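Local coordinates for freshwater cyanophage protein (Microcystis phage Mic1, PDB 6L2W) that is of unknown function but adopts a novel fold and may be a structural protein of this freshwater cyanophage, at residues L87-D90 against Q91-L95. Sequence-based numbering, arbitrary orientation.
Sequences LKSD and QSENL
Ser-89, the last residue of strand 83-89, lies across a reversal of the chain from the backbone of Ser-92, their CA atoms 5.5 Å apart; residues 87-90 and 91-95 run nearly antiparallel end to end. Ser-92 has positive phi and psi, a left-handed conformation that helps bend the backbone round the Ser-89 side chain. With its hydroxyl anti to the backbone N (chi1 160°), Ser-89 reaches into the bend. There OG accepts a nearly straight bond from Glu-93 N (2.8 Å, 168°) and a weak one from Gln-91 N at 3.5 Å. The same hydroxyl donates to Glu-93 OE1 (2.9 Å), meeting it on the anti side of the carboxylate and 25° out of its plane. Glu-93 thus holds Ser-89 through both its backbone and its side chain, CG lying beside its own backbone N and the chain extending from there back toward the strand. The bond from Gln-91 N to the hydroxyl two residues earlier is that of an ST turn, though a weak one, and the Glu-93 N bond extends it. The turn joins strand 83-89, paired antiparallel with strands 2-12 and 75-77, to helix 96-115; Asn-94 OD1 accepts a hydrogen bond from Glu-96 N, capping that N at the start of the helix. The Asp-90 and Gln-91 side chains run beside one another, carboxylate and amide planes moderately tilted, with Asp-90 OD1 3.2 Å from Gln-91 CG. The carboxylate oxygens Asp-90 OD1 and Glu-93 OE1 come within 4.4 Å of each other; Met-1 N hydrogen-bonds to the former and weakly to the latter, and if protonated, this amino terminus would probably ease their repulsion. On the apolar side of the turn, Leu-95 CD2 packs on Ser-89 CB at 3.6 Å. Leu-87 CD2 abuts the Leu-95 side chain, 4.0 Å from Leu-95 CB, and the ends of the two leucines converge, while Leu-87 also touches Ile-99 of the helix.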
loop_
_atom_site.group_PDB
_atom_site.type_symbol
_atom_site.label_atom_id
_atom_site.label_comp_id
_atom_site.label_asym_id
_atom_site.label_seq_id
_atom_site.Cartn_x
_atom_site.Cartn_y
_atom_site.Cartn_z
ATOM N N LEU B 87 -6.473 7.997 -2.179
ATOM C CA LEU B 87 -7.322 8.873 -2.976
ATOM C C LEU B 87 -6.963 8.674 -4.456
ATOM O O LEU B 87 -5.771 8.609 -4.751
ATOM C CB LEU B 87 -7.062 10.314 -2.528
ATOM C CG LEU B 87 -7.546 11.402 -3.469
ATOM C CD1 LEU B 87 -9.035 11.635 -3.313
ATOM C CD2 LEU B 87 -6.787 12.681 -3.212
ATOM N N LYS B 88 -7.962 8.595 -5.354
ATOM C CA LYS B 88 -7.703 8.615 -6.826
ATOM C C LYS B 88 -8.716 9.510 -7.559
ATOM O O LYS B 88 -9.783 9.830 -7.023
ATOM C CB LYS B 88 -7.665 7.195 -7.402
ATOM C CG LYS B 88 -8.989 6.535 -7.741
ATOM C CD LYS B 88 -8.805 5.386 -8.730
ATOM C CE LYS B 88 -9.772 4.238 -8.544
ATOM N NZ LYS B 88 -10.947 4.313 -9.441
ATOM N N SER B 89 -8.280 9.932 -8.722
ATOM C CA SER B 89 -9.046 10.737 -9.700
ATOM C C SER B 89 -9.131 9.863 -10.949
ATOM O O SER B 89 -8.077 9.363 -11.368
ATOM C CB SER B 89 -8.327 12.030 -9.972
ATOM O OG SER B 89 -8.735 12.624 -11.187
ATOM N N ASP B 90 -10.306 9.663 -11.532
ATOM C CA ASP B 90 -10.410 8.784 -12.730
ATOM C C ASP B 90 -10.197 9.574 -14.018
ATOM O O ASP B 90 -10.381 8.976 -15.065
ATOM C CB ASP B 90 -11.739 8.032 -12.789
ATOM C CG ASP B 90 -12.975 8.908 -12.868
ATOM O OD1 ASP B 90 -12.837 10.117 -12.787
ATOM O OD2 ASP B 90 -14.065 8.358 -13.007
ATOM N N GLN B 91 -9.818 10.834 -13.943
ATOM C CA GLN B 91 -9.648 11.704 -15.121
ATOM C C GLN B 91 -8.376 12.511 -14.953
ATOM O O GLN B 91 -8.318 13.589 -15.512
ATOM C CB GLN B 91 -10.784 12.714 -15.177
ATOM C CG GLN B 91 -12.151 12.067 -15.242
ATOM C CD GLN B 91 -13.236 13.083 -15.465
ATOM O OE1 GLN B 91 -14.187 12.846 -16.193
ATOM N NE2 GLN B 91 -13.092 14.232 -14.839
ATOM N N SER B 92 -7.461 12.037 -14.147
ATOM C CA SER B 92 -6.140 12.690 -13.983
ATOM C C SER B 92 -6.215 14.149 -13.530
ATOM O O SER B 92 -5.511 14.970 -14.108
ATOM C CB SER B 92 -5.328 12.508 -15.217
ATOM O OG SER B 92 -5.495 11.180 -15.679
ATOM N N GLU B 93 -6.994 14.434 -12.506
ATOM C CA GLU B 93 -7.090 15.775 -11.883
ATOM C C GLU B 93 -5.864 15.981 -10.976
ATOM O O GLU B 93 -5.327 15.022 -10.470
ATOM C CB GLU B 93 -8.430 15.908 -11.148
ATOM C CG GLU B 93 -9.636 15.456 -11.986
ATOM C CD GLU B 93 -10.939 15.146 -11.257
ATOM O OE1 GLU B 93 -11.301 13.942 -11.133
ATOM O OE2 GLU B 93 -11.615 16.120 -10.835
ATOM N N ASN B 94 -5.410 17.221 -10.800
ATOM C CA ASN B 94 -4.328 17.536 -9.848
ATOM C C ASN B 94 -4.837 17.438 -8.398
ATOM O O ASN B 94 -5.485 18.348 -7.886
ATOM C CB ASN B 94 -3.728 18.920 -10.103
ATOM C CG ASN B 94 -2.589 19.234 -9.153
ATOM O OD1 ASN B 94 -2.726 19.082 -7.944
ATOM N ND2 ASN B 94 -1.462 19.673 -9.687
ATOM N N LEU B 95 -4.468 16.360 -7.713
ATOM C CA LEU B 95 -5.028 16.009 -6.396
ATOM C C LEU B 95 -4.376 16.812 -5.263
ATOM O O LEU B 95 -4.752 16.647 -4.109
ATOM C CB LEU B 95 -4.821 14.508 -6.174
ATOM C CG LEU B 95 -5.495 13.608 -7.205
ATOM C CD1 LEU B 95 -5.148 12.150 -6.978
ATOM C CD2 LEU B 95 -6.995 13.811 -7.172
#